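PDB 4NL9: ankyrin repeat and SAM domain-containing protein 3 from Homo sapiens, which carries a SAM domain, the part present here, which mediates homooligomerization, and may take part in vasopressin signalling in the kidney. Local coordinates for residues 13-18 and 57-62; 21-26 and 48-53; 35-40 and 61-66. The protein carries 1 engineered substitution. One frame throughout, in Å; residues are numbered along the deposited sequence.

Contact 1. Residues 13-18 and 57-62; sequences ALLEQI and RKMTSA
The carbonyl group of I18, the first residue to leave helical geometry at the end of helix 11-17, is the flat group at which K58 ends. NZ of K58 lies 2.9 Å from O of I18, tilted 22° from the carbonyl plane, with a C=O...N angle of 155°, somewhat bent from a head-on approach. The lysine chain bends at chi3 (-68°), which brings CE of K58 to 3.2 Å from O of I18. Helix 53-65 thus supplies a polar partner to a carbonyl where the first helix has ended. Outside the two segments, NZ of K58 has a second partner for its charge, an acidic side chain on the chain of another protein.

Beneath this polar edge the contact is apolar and buried. CD1 of I18 meets CG of M59 at 3.8 Å, the two side chains lying roughly at right angles, while its other branch, CG2, is 4.2 Å from CB of A62. One turn back along the first helix, CD2 of L14 sets a methyl 3.9 Å from that same alanine CB, so A62 is touched by two branched residues. CD2 of L15 reaches CE of M59 more loosely. Beyond CG the extended methionine chain carries SD to I50 and CE to Y23, while F27, F37 and L45 also pack on this residue. Packing of the first helix against the long C-terminal helix, with residues of the shorter helices filling in around M59, is characteristic of the five-helix bundle of the SAM fold.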
loop_
_atom_site.group_PDB
_atom_site.type_symbol
_atom_site.label_atom_id
_atom_site.label_comp_id
_atom_site.label_asym_id
_atom_site.label_seq_id
_atom_site.Cartn_x
_atom_site.Cartn_y
_atom_site.Cartn_z
ATOM N N ALA A 13 5.138 -16.517 3.164
ATOM C CA ALA A 13 6.313 -15.995 2.474
ATOM C C ALA A 13 6.013 -14.697 1.728
ATOM O O ALA A 13 6.793 -13.747 1.773
ATOM C CB ALA A 13 6.896 -17.047 1.531
ATOM N N LEU A 14 4.870 -14.651 1.050
ATOM C CA LEU A 14 4.477 -13.447 0.340
ATOM C C LEU A 14 4.275 -12.295 1.318
ATOM O O LEU A 14 4.809 -11.214 1.119
ATOM C CB LEU A 14 3.208 -13.689 -0.499
ATOM C CG LEU A 14 2.740 -12.552 -1.417
ATOM C CD1 LEU A 14 1.960 -13.095 -2.609
ATOM C CD2 LEU A 14 1.859 -11.549 -0.660
ATOM N N LEU A 15 3.481 -12.529 2.362
ATOM C CA LEU A 15 3.183 -11.485 3.338
ATOM C C LEU A 15 4.450 -10.987 4.039
ATOM O O LEU A 15 4.574 -9.795 4.330
ATOM C CB LEU A 15 2.148 -11.988 4.356
ATOM C CG LEU A 15 0.765 -12.286 3.763
ATOM C CD1 LEU A 15 -0.209 -12.754 4.831
ATOM C CD2 LEU A 15 0.207 -11.076 3.030
ATOM N N GLU A 16 5.387 -11.892 4.294
ATOM C CA GLU A 16 6.650 -11.505 4.917
ATOM C C GLU A 16 7.393 -10.518 4.024
ATOM O O GLU A 16 7.935 -9.512 4.497
ATOM C CB GLU A 16 7.529 -12.725 5.192
ATOM C CG GLU A 16 8.881 -12.371 5.794
ATOM C CD GLU A 16 9.689 -13.591 6.183
ATOM O OE1 GLU A 16 9.448 -14.680 5.616
ATOM O OE2 GLU A 16 10.567 -13.459 7.063
ATOM N N GLN A 17 7.393 -10.807 2.729
ATOM C CA GLN A 17 8.097 -9.985 1.753
ATOM C C GLN A 17 7.551 -8.560 1.723
ATOM O O GLN A 17 8.309 -7.603 1.576
ATOM C CB GLN A 17 8.015 -10.636 0.369
ATOM C CG GLN A 17 9.079 -10.168 -0.615
ATOM C CD GLN A 17 9.121 -11.019 -1.876
ATOM O OE1 GLN A 17 8.485 -12.073 -1.952
ATOM N NE2 GLN A 17 9.871 -10.563 -2.874
ATOM N N ILE A 18 6.240 -8.413 1.883
ATOM C CA ILE A 18 5.623 -7.092 1.851
ATOM C C ILE A 18 5.324 -6.493 3.235
ATOM O O ILE A 18 4.601 -5.501 3.351
ATOM C CB ILE A 18 4.362 -7.081 0.957
ATOM C CG1 ILE A 18 3.303 -8.057 1.476
ATOM C CG2 ILE A 18 4.732 -7.447 -0.473
ATOM C CD1 ILE A 18 1.989 -7.976 0.712
ATOM N N ARG A 57 -2.782 -1.868 -0.560
ATOM C CA ARG A 57 -2.047 -1.532 -1.777
ATOM C C ARG A 57 -0.821 -2.432 -1.971
ATOM O O ARG A 57 -0.532 -2.875 -3.088
ATOM C CB ARG A 57 -1.648 -0.047 -1.763
ATOM C CG ARG A 57 -0.704 0.386 -2.891
ATOM C CD ARG A 57 -1.246 0.103 -4.290
ATOM N NE ARG A 57 -2.576 0.659 -4.517
ATOM C CZ ARG A 57 -2.823 1.899 -4.932
ATOM N NH1 ARG A 57 -4.078 2.282 -5.126
ATOM N NH2 ARG A 57 -1.827 2.755 -5.152
ATOM N N LYS A 58 -0.103 -2.735 -0.892
ATOM C CA LYS A 58 1.042 -3.627 -1.030
ATOM C C LYS A 58 0.582 -5.010 -1.464
ATOM O O LYS A 58 1.264 -5.685 -2.233
ATOM C CB LYS A 58 1.850 -3.685 0.255
ATOM C CG LYS A 58 2.546 -2.359 0.534
ATOM C CD LYS A 58 3.616 -2.479 1.590
ATOM C CE LYS A 58 3.001 -2.760 2.945
ATOM N NZ LYS A 58 4.003 -2.725 4.052
ATOM N N MET A 59 -0.600 -5.405 -0.998
ATOM C CA MET A 59 -1.151 -6.697 -1.401
ATOM C C MET A 59 -1.617 -6.720 -2.851
ATOM O O MET A 59 -1.336 -7.672 -3.570
ATOM C CB MET A 59 -2.278 -7.131 -0.474
ATOM C CG MET A 59 -1.797 -7.503 0.913
ATOM S SD MET A 59 -3.205 -7.819 1.997
ATOM C CE MET A 59 -2.426 -7.730 3.610
ATOM N N THR A 60 -2.324 -5.686 -3.291
ATOM C CA THR A 60 -2.736 -5.666 -4.697
ATOM C C THR A 60 -1.515 -5.589 -5.627
ATOM O O THR A 60 -1.500 -6.208 -6.697
ATOM C CB THR A 60 -3.765 -4.560 -5.029
ATOM O OG1 THR A 60 -3.212 -3.278 -4.720
ATOM C CG2 THR A 60 -5.058 -4.760 -4.247
ATOM N N SER A 61 -0.481 -4.869 -5.203
ATOM C CA SER A 61 0.782 -4.849 -5.945
ATOM C C SER A 61 1.423 -6.236 -6.041
ATOM O O SER A 61 1.877 -6.639 -7.109
ATOM C CB SER A 61 1.758 -3.867 -5.308
ATOM O OG SER A 61 1.282 -2.540 -5.454
ATOM N N ALA A 62 1.449 -6.958 -4.926
ATOM C CA ALA A 62 2.031 -8.293 -4.891
ATOM C C ALA A 62 1.249 -9.252 -5.772
ATOM O O ALA A 62 1.827 -10.090 -6.461
ATOM C CB ALA A 62 2.082 -8.810 -3.462
#

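Contact 2. Residues 21-26 and 48-53; sequences LKYLQV and IGITLF
With CG of Y23 placed anti to its carbonyl carbon (chi1 -62°), the phenol extends toward the loop 48-53, and I50, with CG1 likewise anti to the carbonyl carbon (chi1 -43°) and the chain bent at chi2 (-53°), brings its CD1 methyl to meet it. CD1 of I50 lies 3.5 Å from CD1 of the Y23 ring and stays close to CG and CB as well, so the methyl sits at the root of the ring rather than at the hydroxyl. At the far end, OH of Y23 is 4.0 Å from CD1 of L52, the two side chains running nearly perpendicular. CG of K22 lies 3.4 Å above one face of the ring, offset toward its rim.

A second point of contact joins V26 and I48. CG1 of V26 comes to 3.5 Å from CG2 of I48, closer than carbon atoms usually pack, and it is equally close to the backbone oxygen of I48. G49, with positive phi, closes helix 42-48 in a Schellman motif, and I50 follows as the centre of an inverse gamma turn. L52 then takes the N-cap position of helix 53-65.

Y23 and L52 also pack against acidic side chains of another protein's chain. The contact lies near the surface, joining the 3-10 turn 21-23 and the first turn of helix 24-29 to the connection between the last two helices. P55 and M59 of helix 53-65 pack against Y23, and F27 packs against both I48 and I50.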
loop_
_atom_site.group_PDB
_atom_site.type_symbol
_atom_site.label_atom_id
_atom_site.label_comp_id
_atom_site.label_asym_id
_atom_site.label_seq_id
_atom_site.Cartn_x
_atom_site.Cartn_y
_atom_site.Cartn_z
ATOM N N LEU A 21 2.762 -9.573 7.629
ATOM C CA LEU A 21 2.483 -10.787 8.398
ATOM C C LEU A 21 1.446 -10.569 9.502
ATOM O O LEU A 21 0.853 -11.527 10.002
ATOM C CB LEU A 21 3.760 -11.422 8.959
ATOM C CG LEU A 21 4.499 -12.328 7.974
ATOM C CD1 LEU A 21 5.845 -12.705 8.559
ATOM C CD2 LEU A 21 3.702 -13.591 7.597
ATOM N N LYS A 22 1.203 -9.312 9.870
ATOM C CA LYS A 22 0.153 -9.029 10.842
ATOM C C LYS A 22 -1.233 -9.452 10.334
ATOM O O LYS A 22 -2.171 -9.553 11.121
ATOM C CB LYS A 22 0.147 -7.544 11.235
ATOM C CG LYS A 22 -0.222 -6.626 10.088
ATOM C CD LYS A 22 -0.103 -5.152 10.475
ATOM C CE LYS A 22 -1.298 -4.697 11.295
ATOM N NZ LYS A 22 -1.318 -3.209 11.454
ATOM N N TYR A 23 -1.360 -9.718 9.029
ATOM C CA TYR A 23 -2.637 -10.145 8.457
ATOM C C TYR A 23 -2.723 -11.644 8.142
ATOM O O TYR A 23 -3.759 -12.124 7.663
ATOM C CB TYR A 23 -2.992 -9.321 7.211
ATOM C CG TYR A 23 -3.157 -7.863 7.542
ATOM C CD1 TYR A 23 -4.271 -7.420 8.253
ATOM C CD2 TYR A 23 -2.184 -6.941 7.194
ATOM C CE1 TYR A 23 -4.416 -6.089 8.588
ATOM C CE2 TYR A 23 -2.324 -5.612 7.512
ATOM C CZ TYR A 23 -3.438 -5.193 8.207
ATOM O OH TYR A 23 -3.546 -3.863 8.532
ATOM N N LEU A 24 -1.656 -12.383 8.424
ATOM C CA LEU A 24 -1.633 -13.792 8.036
ATOM C C LEU A 24 -2.767 -14.589 8.684
ATOM O O LEU A 24 -3.436 -15.374 8.022
ATOM C CB LEU A 24 -0.278 -14.428 8.369
ATOM C CG LEU A 24 -0.163 -15.939 8.108
ATOM C CD1 LEU A 24 -0.307 -16.277 6.620
ATOM C CD2 LEU A 24 1.142 -16.503 8.654
ATOM N N GLN A 25 -2.993 -14.393 9.978
ATOM C CA GLN A 25 -4.006 -15.198 10.658
ATOM C C GLN A 25 -5.427 -14.857 10.199
ATOM O O GLN A 25 -6.304 -15.717 10.215
ATOM C CB GLN A 25 -3.855 -15.118 12.181
ATOM C CG GLN A 25 -2.519 -15.676 12.666
ATOM C CD GLN A 25 -2.541 -16.137 14.117
ATOM O OE1 GLN A 25 -3.044 -15.441 14.999
ATOM N NE2 GLN A 25 -1.989 -17.322 14.365
ATOM N N VAL A 26 -5.648 -13.622 9.763
ATOM C CA VAL A 26 -6.934 -13.271 9.175
ATOM C C VAL A 26 -7.190 -14.106 7.920
ATOM O O VAL A 26 -8.276 -14.671 7.741
ATOM C CB VAL A 26 -7.035 -11.770 8.863
ATOM C CG1 VAL A 26 -8.241 -11.494 8.010
ATOM C CG2 VAL A 26 -7.127 -10.971 10.149
ATOM N N ILE A 48 -12.351 -8.980 3.564
ATOM C CA ILE A 48 -11.708 -9.902 4.520
ATOM C C ILE A 48 -11.223 -9.166 5.784
ATOM O O ILE A 48 -11.076 -9.766 6.858
ATOM C CB ILE A 48 -10.541 -10.658 3.820
ATOM C CG1 ILE A 48 -11.086 -11.670 2.813
ATOM C CG2 ILE A 48 -9.640 -11.385 4.814
ATOM C CD1 ILE A 48 -10.029 -12.211 1.850
ATOM N N GLY A 49 -10.984 -7.857 5.665
ATOM C CA GLY A 49 -10.536 -7.079 6.802
ATOM C C GLY A 49 -9.252 -6.305 6.576
ATOM O O GLY A 49 -8.686 -5.754 7.522
ATOM N N ILE A 50 -8.780 -6.252 5.332
ATOM C CA ILE A 50 -7.612 -5.431 5.029
ATOM C C ILE A 50 -8.144 -4.044 4.696
ATOM O O ILE A 50 -8.307 -3.692 3.530
ATOM C CB ILE A 50 -6.755 -5.992 3.861
ATOM C CG1 ILE A 50 -6.578 -7.514 3.962
ATOM C CG2 ILE A 50 -5.383 -5.313 3.829
ATOM C CD1 ILE A 50 -6.053 -8.011 5.307
ATOM N N THR A 51 -8.451 -3.276 5.740
ATOM C CA THR A 51 -9.212 -2.040 5.558
ATOM C C THR A 51 -8.349 -0.808 5.379
ATOM O O THR A 51 -8.853 0.219 4.917
ATOM C CB THR A 51 -10.192 -1.784 6.725
ATOM O OG1 THR A 51 -9.469 -1.422 7.911
ATOM C CG2 THR A 51 -11.039 -3.014 6.999
ATOM N N LEU A 52 -7.066 -0.901 5.698
ATOM C CA LEU A 52 -6.180 0.261 5.583
ATOM C C LEU A 52 -5.523 0.362 4.214
ATOM O O LEU A 52 -5.219 -0.652 3.570
ATOM C CB LEU A 52 -5.126 0.229 6.678
ATOM C CG LEU A 52 -5.674 0.080 8.096
ATOM C CD1 LEU A 52 -4.536 0.011 9.094
ATOM C CD2 LEU A 52 -6.605 1.251 8.433
ATOM N N PHE A 53 -5.306 1.591 3.746
ATOM C CA PHE A 53 -4.862 1.780 2.377
ATOM C C PHE A 53 -3.503 1.127 2.086
ATOM O O PHE A 53 -3.315 0.483 1.044
ATOM C CB PHE A 53 -4.786 3.275 2.040
ATOM C CG PHE A 53 -4.661 3.543 0.570
ATOM C CD1 PHE A 53 -3.447 3.396 -0.080
ATOM C CD2 PHE A 53 -5.772 3.895 -0.166
ATOM C CE1 PHE A 53 -3.353 3.606 -1.455
ATOM C CE2 PHE A 53 -5.677 4.113 -1.532
ATOM C CZ PHE A 53 -4.467 3.965 -2.166
#

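Contact 3. Residues 35-40 and 61-66; sequences REFLTL and SAIARW. Engineered in segment 35-40: E36 (natural residue Ile).
L38 and I63 bring their CA atoms to 5.2 Å, a close approach made near the C-terminal end of helix 34-37 of this SAM domain, where a type I beta turn runs from F37 to L40. Across from that turn runs the last part of helix 53-65, so the meeting is of a turn with a helix, and carbonyl groups as well as side chains face the isoleucine.

I63 is the central side chain. Its CG1 branch, anti to the carbonyl carbon (chi1 -74°), directs CD1 over one face of the F37 ring in a CH-pi contact, 4.2 Å from the ring centroid and 21° off the normal. CG1 of I63 lies 3.5 Å from CE2 of F37, towards the rim. The same CD1 methyl of I63 also comes to 3.4 Å from the backbone O of F37, while CG2 is 3.6 Å from the O of L38. F27 meets the F37 ring edge-to-face, and L45 of helix 42-48 packs on it too, which ties this pair to the core.

Nearer the surface, CD2 of L38 rests 4.0 Å from CB of W66, beside the root of the indole.

A backbone bond from L40 N to F37 O closes the turn, and the residue before it is bound in as well: OG1 of T39 donates to O of E36, an engineered residue, at 2.7 Å, in the carbonyl plane on a lone pair, and the backbone N of T39 donates to that same oxygen.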
loop_
_atom_site.group_PDB
_atom_site.type_symbol
_atom_site.label_atom_id
_atom_site.label_comp_id
_atom_site.label_asym_id
_atom_site.label_seq_id
_atom_site.Cartn_x
_atom_site.Cartn_y
_atom_site.Cartn_z
ATOM N N ARG A 35 -2.616 -19.643 -3.315
ATOM C CA ARG A 35 -3.348 -19.749 -4.574
ATOM C C ARG A 35 -4.613 -18.885 -4.573
ATOM O O ARG A 35 -4.849 -18.124 -5.518
ATOM C CB ARG A 35 -3.691 -21.208 -4.850
ATOM C CG ARG A 35 -4.366 -21.432 -6.180
ATOM C CD ARG A 35 -4.379 -22.918 -6.501
ATOM N NE ARG A 35 -5.489 -23.292 -7.371
ATOM C CZ ARG A 35 -6.678 -23.688 -6.928
ATOM N NH1 ARG A 35 -6.909 -23.758 -5.623
ATOM N NH2 ARG A 35 -7.637 -24.012 -7.787
ATOM N N GLU A 36 -5.413 -18.978 -3.514
ATOM C CA GLU A 36 -6.617 -18.162 -3.432
ATOM C C GLU A 36 -6.270 -16.685 -3.291
ATOM O O GLU A 36 -6.930 -15.837 -3.878
ATOM C CB GLU A 36 -7.535 -18.609 -2.288
ATOM C CG GLU A 36 -8.803 -17.769 -2.203
ATOM C CD GLU A 36 -9.796 -18.261 -1.167
ATOM O OE1 GLU A 36 -9.465 -19.192 -0.408
ATOM O OE2 GLU A 36 -10.918 -17.708 -1.118
ATOM N N PHE A 37 -5.239 -16.377 -2.512
ATOM C CA PHE A 37 -4.834 -14.985 -2.328
ATOM C C PHE A 37 -4.539 -14.313 -3.676
ATOM O O PHE A 37 -4.916 -13.162 -3.909
ATOM C CB PHE A 37 -3.610 -14.918 -1.395
ATOM C CG PHE A 37 -3.054 -13.525 -1.210
ATOM C CD1 PHE A 37 -3.590 -12.673 -0.254
ATOM C CD2 PHE A 37 -1.999 -13.080 -1.995
ATOM C CE1 PHE A 37 -3.078 -11.395 -0.077
ATOM C CE2 PHE A 37 -1.476 -11.799 -1.829
ATOM C CZ PHE A 37 -2.018 -10.959 -0.865
ATOM N N LEU A 38 -3.883 -15.048 -4.571
ATOM C CA LEU A 38 -3.486 -14.505 -5.865
ATOM C C LEU A 38 -4.654 -14.305 -6.821
ATOM O O LEU A 38 -4.474 -13.723 -7.897
ATOM C CB LEU A 38 -2.389 -15.365 -6.498
ATOM C CG LEU A 38 -1.051 -15.364 -5.755
ATOM C CD1 LEU A 38 -0.098 -16.393 -6.345
ATOM C CD2 LEU A 38 -0.392 -13.972 -5.748
ATOM N N THR A 39 -5.838 -14.765 -6.427
ATOM C CA THR A 39 -7.063 -14.505 -7.194
ATOM C C THR A 39 -7.895 -13.338 -6.651
ATOM O O THR A 39 -8.904 -12.977 -7.250
ATOM C CB THR A 39 -7.999 -15.741 -7.244
ATOM O OG1 THR A 39 -8.657 -15.916 -5.984
ATOM C CG2 THR A 39 -7.235 -16.998 -7.625
ATOM N N LEU A 40 -7.495 -12.755 -5.522
ATOM C CA LEU A 40 -8.344 -11.759 -4.869
ATOM C C LEU A 40 -8.252 -10.410 -5.539
ATOM O O LEU A 40 -7.203 -10.025 -6.026
ATOM C CB LEU A 40 -7.967 -11.593 -3.395
ATOM C CG LEU A 40 -8.108 -12.866 -2.569
ATOM C CD1 LEU A 40 -7.631 -12.594 -1.154
ATOM C CD2 LEU A 40 -9.552 -13.354 -2.570
ATOM N N SER A 61 -0.481 -4.869 -5.203
ATOM C CA SER A 61 0.782 -4.849 -5.945
ATOM C C SER A 61 1.423 -6.236 -6.041
ATOM O O SER A 61 1.877 -6.639 -7.109
ATOM C CB SER A 61 1.758 -3.867 -5.308
ATOM O OG SER A 61 1.282 -2.540 -5.454
ATOM N N ALA A 62 1.449 -6.958 -4.926
ATOM C CA ALA A 62 2.031 -8.293 -4.891
ATOM C C ALA A 62 1.249 -9.252 -5.772
ATOM O O ALA A 62 1.827 -10.090 -6.461
ATOM C CB ALA A 62 2.082 -8.810 -3.462
ATOM N N ILE A 63 -0.072 -9.126 -5.741
ATOM C CA ILE A 63 -0.936 -9.995 -6.531
ATOM C C ILE A 63 -0.675 -9.779 -8.022
ATOM O O ILE A 63 -0.532 -10.740 -8.787
ATOM C CB ILE A 63 -2.420 -9.775 -6.174
ATOM C CG1 ILE A 63 -2.733 -10.399 -4.807
ATOM C CG2 ILE A 63 -3.324 -10.368 -7.243
ATOM C CD1 ILE A 63 -4.020 -9.894 -4.188
ATOM N N ALA A 64 -0.570 -8.517 -8.425
ATOM C CA ALA A 64 -0.245 -8.186 -9.807
ATOM C C ALA A 64 1.154 -8.683 -10.167
ATOM O O ALA A 64 1.396 -9.135 -11.286
ATOM C CB ALA A 64 -0.349 -6.697 -10.019
ATOM N N ARG A 65 2.067 -8.616 -9.206
ATOM C CA ARG A 65 3.450 -9.027 -9.423
ATOM C C ARG A 65 3.577 -10.533 -9.654
ATOM O O ARG A 65 4.369 -10.978 -10.491
ATOM C CB ARG A 65 4.321 -8.582 -8.242
ATOM C CG ARG A 65 5.784 -8.996 -8.328
ATOM C CD ARG A 65 6.670 -8.105 -7.460
ATOM N NE ARG A 65 6.137 -7.914 -6.111
ATOM C CZ ARG A 65 5.567 -6.791 -5.676
ATOM N NH1 ARG A 65 5.452 -5.743 -6.483
ATOM N NH2 ARG A 65 5.113 -6.715 -4.432
ATOM N N TRP A 66 2.784 -11.313 -8.922
ATOM C CA TRP A 66 2.864 -12.768 -8.984
ATOM C C TRP A 66 1.619 -13.377 -9.622
ATOM O O TRP A 66 1.450 -14.598 -9.630
ATOM C CB TRP A 66 3.086 -13.357 -7.585
ATOM C CG TRP A 66 4.287 -12.800 -6.876
ATOM C CD1 TRP A 66 4.290 -12.011 -5.758
ATOM C CD2 TRP A 66 5.664 -12.970 -7.249
ATOM N NE1 TRP A 66 5.579 -11.694 -5.407
ATOM C CE2 TRP A 66 6.439 -12.266 -6.305
ATOM C CE3 TRP A 66 6.312 -13.650 -8.284
ATOM C CZ2 TRP A 66 7.830 -12.226 -6.366
ATOM C CZ3 TRP A 66 7.695 -13.603 -8.344
ATOM C CH2 TRP A 66 8.437 -12.900 -7.390
#

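In the fold
From the N terminus, helix 11-17 opens the outermost loop, which contact 1 closes on helix 53-65 after 38 intervening residues. Contact 2 nests wholly inside it, joining the 3-10 turn 21-23 and start of helix 24-29 to the connection after helix 42-48. Contact 3 begins within the loop of contact 2 but ends beyond it, on 61-66, so these two cross; they lie on opposite sides of the chain's centre. Contacts 1 and 3 share S61 and A62, and L14 CD2 packs on F37 CE2 between them. M59 bridges contacts 1 and 2 through I50, and I48 meets L40 between contacts 2 and 3. Together, the three draw all five helices into one compact bundle.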